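Local structure of geranyltranstransferase (Staphylococcus aureus, 1RTR) at residues Glu204-Ser207 / Tyr208-Met212; Leu170-Ile173 / His174-Lys177; Asp197-Lys200 / Glu201-Ser205; Leu249-Asp252 / Gly253-Lys257. The protein catalyses the formation of farnesyl pyrophosphate, most likely by adding isopentenyl pyrophosphate to geranyl pyrophosphate. One frame throughout, in Å; residues are numbered along the deposited sequence.

Contact 1: Glu204-Ser207 / Tyr208-Met212; sequences ESYS and YHLGM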
# COMPACT_ATOMS: atom_id res chain seq x y z
N GLU A 204 2.44 -1.94 24.58
CA GLU A 204 3.52 -2.23 23.65
C GLU A 204 4.27 -3.53 23.96
O GLU A 204 4.23 -4.47 23.15
CB GLU A 204 4.49 -1.06 23.57
CG GLU A 204 4.36 -0.23 22.32
CD GLU A 204 5.59 -0.30 21.44
OE1 GLU A 204 5.93 -1.44 21.00
OE2 GLU A 204 6.21 0.79 21.20
N SER A 205 4.93 -3.60 25.13
CA SER A 205 5.58 -4.85 25.53
C SER A 205 4.62 -6.00 25.49
O SER A 205 4.95 -7.08 24.98
CB SER A 205 6.19 -4.80 26.93
OG SER A 205 6.86 -3.58 27.16
N TYR A 206 3.41 -5.78 26.00
CA TYR A 206 2.42 -6.84 25.96
C TYR A 206 2.31 -7.36 24.54
O TYR A 206 2.39 -8.57 24.32
CB TYR A 206 1.07 -6.38 26.50
CG TYR A 206 -0.09 -7.25 26.04
CD1 TYR A 206 -0.85 -6.91 24.91
CD2 TYR A 206 -0.41 -8.42 26.71
CE1 TYR A 206 -1.91 -7.72 24.48
CE2 TYR A 206 -1.47 -9.24 26.29
CZ TYR A 206 -2.21 -8.87 25.19
OH TYR A 206 -3.24 -9.67 24.78
N SER A 207 2.16 -6.45 23.57
CA SER A 207 1.93 -6.86 22.18
C SER A 207 3.12 -7.57 21.57
O SER A 207 2.97 -8.56 20.84
CB SER A 207 1.51 -5.67 21.31
OG SER A 207 2.63 -4.90 20.94
N TYR A 208 4.32 -7.08 21.89
CA TYR A 208 5.55 -7.74 21.46
C TYR A 208 5.63 -9.19 21.94
O TYR A 208 5.85 -10.10 21.14
CB TYR A 208 6.79 -6.97 21.91
CG TYR A 208 8.05 -7.78 21.75
CD1 TYR A 208 8.62 -8.45 22.84
CD2 TYR A 208 8.66 -7.92 20.50
CE1 TYR A 208 9.78 -9.21 22.70
CE2 TYR A 208 9.82 -8.68 20.34
CZ TYR A 208 10.37 -9.33 21.45
OH TYR A 208 11.51 -10.08 21.32
N HIS A 209 5.44 -9.40 23.24
CA HIS A 209 5.52 -10.76 23.81
C HIS A 209 4.41 -11.65 23.29
O HIS A 209 4.66 -12.82 22.93
CB HIS A 209 5.53 -10.73 25.34
CG HIS A 209 6.77 -10.12 25.91
ND1 HIS A 209 8.02 -10.67 25.73
CD2 HIS A 209 6.95 -8.97 26.61
CE1 HIS A 209 8.92 -9.90 26.31
NE2 HIS A 209 8.30 -8.86 26.85
N LEU A 210 3.21 -11.09 23.20
CA LEU A 210 2.08 -11.84 22.62
C LEU A 210 2.43 -12.31 21.21
O LEU A 210 2.12 -13.44 20.84
CB LEU A 210 0.82 -10.98 22.61
CG LEU A 210 -0.43 -11.65 22.02
CD1 LEU A 210 -0.95 -12.69 23.00
CD2 LEU A 210 -1.49 -10.61 21.70
N GLY A 211 3.09 -11.44 20.44
CA GLY A 211 3.50 -11.76 19.09
C GLY A 211 4.50 -12.89 18.98
O GLY A 211 4.37 -13.77 18.12
N MET A 212 5.51 -12.87 19.85
CA MET A 212 6.51 -13.94 19.87
C MET A 212 5.89 -15.29 20.29
O MET A 212 6.29 -16.33 19.76
CB MET A 212 7.71 -13.56 20.75
CG MET A 212 8.44 -12.25 20.31
SD MET A 212 8.94 -12.10 18.52
CE MET A 212 9.96 -13.50 18.34

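Contact 2: Leu170-Ile173 / His174-Lys177; sequences LEMI and HKTK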
# COMPACT_ATOMS: atom_id res chain seq x y z
N LEU A 170 16.11 -15.64 13.37
CA LEU A 170 14.77 -16.24 13.50
C LEU A 170 13.78 -15.31 14.21
O LEU A 170 12.63 -15.16 13.79
CB LEU A 170 14.87 -17.56 14.26
CG LEU A 170 13.95 -18.74 13.92
CD1 LEU A 170 13.02 -19.00 15.06
CD2 LEU A 170 13.16 -18.57 12.61
N GLU A 171 14.23 -14.68 15.29
CA GLU A 171 13.38 -13.79 16.05
C GLU A 171 13.13 -12.48 15.32
O GLU A 171 12.02 -11.95 15.38
CB GLU A 171 13.97 -13.53 17.43
CG GLU A 171 13.77 -14.70 18.38
CD GLU A 171 14.51 -14.49 19.68
OE1 GLU A 171 15.67 -14.00 19.64
OE2 GLU A 171 13.92 -14.80 20.73
N MET A 172 14.17 -11.97 14.65
CA MET A 172 14.04 -10.82 13.77
C MET A 172 12.96 -11.05 12.71
O MET A 172 12.12 -10.18 12.48
CB MET A 172 15.39 -10.46 13.12
CG MET A 172 15.41 -9.17 12.30
SD MET A 172 14.90 -7.70 13.25
CE MET A 172 16.51 -7.22 13.96
N ILE A 173 12.97 -12.24 12.09
CA ILE A 173 11.97 -12.56 11.07
C ILE A 173 10.56 -12.52 11.65
O ILE A 173 9.68 -11.91 11.05
CB ILE A 173 12.25 -13.93 10.41
CG1 ILE A 173 13.52 -13.88 9.57
CG2 ILE A 173 11.07 -14.38 9.55
CD1 ILE A 173 14.09 -15.26 9.27
N HIS A 174 10.34 -13.15 12.80
CA HIS A 174 8.98 -13.30 13.33
C HIS A 174 8.44 -12.00 13.92
O HIS A 174 7.25 -11.71 13.83
CB HIS A 174 8.89 -14.45 14.33
CG HIS A 174 9.04 -15.80 13.71
ND1 HIS A 174 9.82 -16.79 14.27
CD2 HIS A 174 8.53 -16.32 12.57
CE1 HIS A 174 9.78 -17.87 13.50
NE2 HIS A 174 9.00 -17.61 12.47
N LYS A 175 9.33 -11.23 14.53
CA LYS A 175 9.00 -9.94 15.09
C LYS A 175 8.51 -8.96 14.01
O LYS A 175 7.59 -8.20 14.25
CB LYS A 175 10.23 -9.38 15.82
CG LYS A 175 10.17 -7.95 16.23
CD LYS A 175 11.57 -7.36 16.21
CE LYS A 175 11.71 -6.09 17.07
NZ LYS A 175 10.48 -5.70 17.84
N THR A 176 9.14 -8.97 12.84
CA THR A 176 8.78 -8.02 11.80
C THR A 176 7.69 -8.60 10.90
O THR A 176 6.69 -7.94 10.66
CB THR A 176 10.00 -7.64 10.96
OG1 THR A 176 10.63 -8.82 10.48
CG2 THR A 176 11.07 -6.95 11.79
N LYS A 177 7.90 -9.82 10.42
CA LYS A 177 6.92 -10.47 9.56
C LYS A 177 5.57 -10.69 10.24
O LYS A 177 4.54 -10.49 9.59
CB LYS A 177 7.45 -11.79 9.02
CG LYS A 177 6.41 -12.59 8.26
CD LYS A 177 7.07 -13.51 7.29
CE LYS A 177 6.60 -14.93 7.46
NZ LYS A 177 5.97 -15.40 6.21

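Contact 3: Asp197-Lys200 / Glu201-Ser205; sequences DTTK and EHLES. Unlike the reference sequence in segment 197-200: T198 (reference Ala).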
# COMPACT_ATOMS: atom_id res chain seq x y z
N ASP A 197 0.77 7.76 28.14
CA ASP A 197 2.08 7.22 27.74
C ASP A 197 2.49 5.93 28.44
O ASP A 197 2.90 4.97 27.78
CB ASP A 197 3.17 8.27 27.91
CG ASP A 197 3.04 9.40 26.90
OD1 ASP A 197 3.06 9.13 25.69
OD2 ASP A 197 2.89 10.58 27.22
N THR A 198 2.35 5.89 29.76
CA THR A 198 2.78 4.71 30.50
C THR A 198 1.89 3.50 30.29
O THR A 198 2.41 2.38 30.28
CB THR A 198 3.18 5.01 32.02
OG1 THR A 198 2.56 4.06 32.90
CG2 THR A 198 2.69 6.37 32.50
N THR A 199 0.58 3.70 30.09
CA THR A 199 -0.30 2.59 29.63
C THR A 199 0.09 2.10 28.23
O THR A 199 0.04 0.90 27.95
CB THR A 199 -1.81 2.97 29.66
OG1 THR A 199 -2.19 3.35 30.98
CG2 THR A 199 -2.70 1.75 29.37
N LYS A 200 0.44 3.04 27.36
CA LYS A 200 0.94 2.71 26.02
C LYS A 200 2.19 1.82 26.07
O LYS A 200 2.28 0.82 25.36
CB LYS A 200 1.22 3.98 25.22
CG LYS A 200 0.00 4.57 24.54
CD LYS A 200 0.36 5.86 23.81
CE LYS A 200 -0.88 6.60 23.34
NZ LYS A 200 -0.52 7.85 22.61
N GLU A 201 3.13 2.17 26.95
CA GLU A 201 4.34 1.37 27.15
C GLU A 201 4.04 -0.07 27.50
O GLU A 201 4.67 -0.97 26.96
CB GLU A 201 5.23 1.97 28.24
CG GLU A 201 6.42 1.08 28.62
CD GLU A 201 6.12 0.06 29.72
OE1 GLU A 201 5.58 0.46 30.79
OE2 GLU A 201 6.44 -1.15 29.53
N HIS A 202 3.11 -0.28 28.41
CA HIS A 202 2.80 -1.64 28.84
C HIS A 202 2.07 -2.40 27.76
O HIS A 202 2.24 -3.62 27.62
CB HIS A 202 1.97 -1.63 30.13
CG HIS A 202 2.70 -1.07 31.31
ND1 HIS A 202 2.42 0.18 31.82
CD2 HIS A 202 3.70 -1.57 32.07
CE1 HIS A 202 3.22 0.42 32.85
NE2 HIS A 202 4.01 -0.62 33.02
N LEU A 203 1.26 -1.69 26.99
CA LEU A 203 0.49 -2.35 25.93
C LEU A 203 1.43 -2.78 24.82
O LEU A 203 1.27 -3.85 24.23
CB LEU A 203 -0.62 -1.44 25.42
CG LEU A 203 -1.84 -1.36 26.34
CD1 LEU A 203 -2.65 -0.11 26.05
CD2 LEU A 203 -2.69 -2.62 26.22
N GLU A 204 2.44 -1.94 24.58
CA GLU A 204 3.52 -2.23 23.65
C GLU A 204 4.27 -3.53 23.96
O GLU A 204 4.23 -4.47 23.15
CB GLU A 204 4.49 -1.06 23.57
CG GLU A 204 4.36 -0.23 22.32
CD GLU A 204 5.59 -0.30 21.44
OE1 GLU A 204 5.93 -1.44 21.00
OE2 GLU A 204 6.21 0.79 21.20
N SER A 205 4.93 -3.60 25.13
CA SER A 205 5.58 -4.85 25.53
C SER A 205 4.62 -6.00 25.49
O SER A 205 4.95 -7.08 24.98
CB SER A 205 6.19 -4.80 26.93
OG SER A 205 6.86 -3.58 27.16

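Contact 4: Leu249-Asp252 / Gly253-Lys257; sequences LGKD and GAEDK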
# COMPACT_ATOMS: atom_id res chain seq x y z
N LEU A 249 16.44 -24.94 19.57
CA LEU A 249 16.42 -24.92 21.02
C LEU A 249 16.09 -26.30 21.57
O LEU A 249 16.24 -26.57 22.77
CB LEU A 249 15.36 -23.93 21.50
CG LEU A 249 15.71 -22.53 22.00
CD1 LEU A 249 17.07 -22.03 21.55
CD2 LEU A 249 14.61 -21.58 21.57
N GLY A 250 15.64 -27.17 20.67
CA GLY A 250 15.03 -28.42 21.05
C GLY A 250 13.65 -28.13 21.61
O GLY A 250 13.31 -26.96 21.87
N LYS A 251 12.89 -29.19 21.82
CA LYS A 251 11.53 -29.11 22.32
C LYS A 251 11.39 -28.36 23.64
O LYS A 251 10.52 -27.50 23.78
CB LYS A 251 10.98 -30.52 22.45
CG LYS A 251 9.52 -30.64 22.14
CD LYS A 251 8.94 -31.85 22.83
CE LYS A 251 8.58 -31.55 24.27
NZ LYS A 251 8.64 -32.79 25.10
N ASP A 252 12.23 -28.66 24.62
CA ASP A 252 12.09 -28.05 25.95
C ASP A 252 12.54 -26.61 25.97
O ASP A 252 12.01 -25.81 26.74
CB ASP A 252 12.83 -28.84 27.03
CG ASP A 252 12.27 -30.23 27.19
OD1 ASP A 252 11.04 -30.36 27.41
OD2 ASP A 252 12.98 -31.26 27.08
N GLY A 253 13.52 -26.28 25.13
CA GLY A 253 13.96 -24.91 24.97
C GLY A 253 12.85 -24.03 24.42
O GLY A 253 12.63 -22.92 24.93
N ALA A 254 12.15 -24.53 23.40
CA ALA A 254 11.00 -23.86 22.82
C ALA A 254 9.87 -23.63 23.83
O ALA A 254 9.39 -22.50 24.00
CB ALA A 254 10.50 -24.60 21.61
N GLU A 255 9.47 -24.69 24.54
CA GLU A 255 8.48 -24.55 25.61
C GLU A 255 8.89 -23.52 26.65
O GLU A 255 8.06 -22.76 27.16
CB GLU A 255 8.23 -25.89 26.30
CG GLU A 255 7.26 -26.81 25.58
CD GLU A 255 7.28 -28.24 26.13
OE1 GLU A 255 7.91 -28.49 27.19
OE2 GLU A 255 6.65 -29.12 25.50
N ASP A 256 10.18 -23.48 26.98
CA ASP A 256 10.70 -22.50 27.94
C ASP A 256 10.53 -21.09 27.39
O ASP A 256 10.15 -20.18 28.13
CB ASP A 256 12.17 -22.77 28.26
CG ASP A 256 12.37 -23.79 29.37
OD1 ASP A 256 11.45 -24.62 29.61
OD2 ASP A 256 13.43 -23.85 30.05
N LYS A 257 10.80 -20.95 26.10
CA LYS A 257 10.70 -19.68 25.39
C LYS A 257 9.26 -19.19 25.39
O LYS A 257 8.99 -18.04 25.76
CB LYS A 257 11.22 -19.83 23.95
CG LYS A 257 11.92 -18.61 23.44
CD LYS A 257 13.02 -18.18 24.38
CE LYS A 257 14.31 -17.86 23.66
NZ LYS A 257 15.32 -17.45 24.68
O HOH W 1 6.75 -31.57 26.69

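Contact 1: Glu204-Ser207 / Tyr208-Met212
Y206 and L210 lie side by side on one flank of helix 197-227 and point the same way. The far end of Y206 does the touching. Its OH is 3.7 Å from L210 CD2, and its CZ is 4.0 Å from the same methyl. The methyl approaches the ring obliquely. Both side chains have CG anti to the backbone N (chi1 160° for Y206, 180° for L210), which keeps them in step one turn apart. The Y206 hydroxyl is hydrogen-bonded to the carbonyl oxygen of L281, so this buried polar atom is satisfied.

On another flank, Y208 and H209 lie close together. Y208 CD1 stands 3.7 Å above the H209 ring, over its centre. H209 CE1 in turn lies in the plane of the Y208 ring, at its edge. M212 CG covers one face of Y208, offset toward the rim. H209 ND1 is hydrogen-bonded to ND1 of H261, which helps to fix the imidazole's rotation.

S207 OG turns back along its own helix. It donates to E204 O at 2.8 Å, in the carbonyl plane, on a lone pair. Y208 N bonds to the same oxygen at 2.9 Å, so two donors grip E204 O. S207 OG is also hydrogen-bonded to T183 OG1 of helix 179-193. H209 N, L210 N and G211 N continue the i to i+4 pattern. This is a long, regular helix of the all-alpha prenyltransferase fold, packed by helices 179-193, 245-270 and 279-289.

Contact 2: Leu170-Ile173 / His174-Lys177
The imidazole of H174 and the branched end of L170 meet at a slant, and both methyls of L170 pack against the ring. The other flat group is the M172 carbonyl. T176 OG1 and T176 N reach M172 O from opposite faces of its plane, tilted by 21° and 29°. The motif is a plain alpha-helix, the last part of helix 167-177 in the all-alpha prenyltransferase fold. Its i to i+4 bonds include K175 N to E171 O (2.9 Å) and K177 N to I173 O (2.8 Å).

M172 bends back at chi2 and chi3, and its SD comes 4.2 Å from T176 CG2. Outside the segments, V25 and M26 of the second subunit pack on M172 and T176, so this flank belongs to the dimer interface. I173 faces L156 of helix 150-159, and L170 faces L248 of helix 245-270.

T176 carries its hydroxyl between the backbone N and the carbonyl carbon (chi1 53°). That turn sends OG1 back to M172 O at 2.8 Å, while T176 N bonds to the same oxygen at 3.2 Å.

Contact 3: Asp197-Lys200 / Glu201-Ser205
The i to i+4 pattern runs through the first turns of helix 197-227, with E201 N, L203 N and E204 N bonded to D197 O, T199 O and K200 O at 2.9, 3.0 and 2.9 Å and H202 N the weak link.

T198 and H202 lie side by side and point the same way. H202 has CG beside the backbone N (chi1 -64°), which swings the ring back over the preceding turn. Its ND1 then comes 2.7 Å from T198 O. The bond is weak, because the N-H is badly bent at 116°. H202 N gives the same oxygen a second weak bond at 3.3 Å. T198 OG1 stays beside the ring without a bond, 3.7 Å from H202 CE1.

E201 folds over the imidazole. Its chain bends at chi2, and its CD sits 3.7 Å above one face of the H202 ring, offset toward the rim. OE1 approaches NE2 at too poor an angle for a hydrogen bond. E268 of helix 245-270 touches both E201 and H202.

T199 and L203 also run side by side, on the buried flank. T199 CG2 meets L203 CD1 at 3.8 Å. The T199 hydroxyl turns the other way and is hydrogen-bonded to OD1 of D196, just before the helix. F276 packs on T199, and V186 and I272 pack on L203.

The two flanks differ in chemistry. One is methyl against methyl. On the other, T198 O is held by two weak donors. The E201 carboxylate over the ring would probably favour a protonated H202.

Contact 4: Leu249-Asp252 / Gly253-Lys257
A kink near the start of helix 245-270 sets this contact, where L249 and G253 meet without an N-H bond. G250 has a positive phi (73°), and the nitrogens of K251 and D252 make no bond to the turn before. Instead, G253 CA approaches L249 O at 3.6 Å in a CA-H...O contact. G253 has no side chain, so its backbone can come this near. L249 CB lies over the next peptide, 3.8 Å from A254 N. Regular bonding resumes with A254 N to G250 O at 3.1 Å, followed by E255 N to K251 O and D256 N to D252 O.

K251 and E255 lie side by side and point the same way. K251 bends at chi3, and its CE comes 3.3 Å from E255 OE2. The amine stops short of a salt bridge. A water spans the gap, accepting from K251 NZ at 2.8 Å and donating to E255 OE2 at 2.7 Å. That same OE2 is hydrogen-bonded to the hydroxyl of Y224 on helix 197-227.

E255 also has a like-charged neighbour. D252 OD1 is 3.7 Å from E255 OE1, with the carboxylate planes turned 67° apart. So close a pair may raise the pKa of one of the two acids. The lysine, the water and the tyrosine probably offset much of this repulsion.

From the N terminus, contact 2 comes first, at the end of helix 167-177. Contact 3 begins helix 197-227, and contact 1 continues it, sharing E204 and S205. Contact 4 lies near the start of helix 245-270. Each joins neighbouring turns of a single helix. None closes a long loop, and none nests in or crosses another, though contacts 3 and 1 overlap. Contact 2 touches both contacts 1 and 4. Its K175 packs against Y208 and M212 of contact 1, and its E171 OE2 lies 4.2 Å from K257 CE of contact 4. Helix 167-177 thus packs against both helices 197-227 and 245-270. Contacts 3 and 4 stay about 28 Å apart, centre to centre.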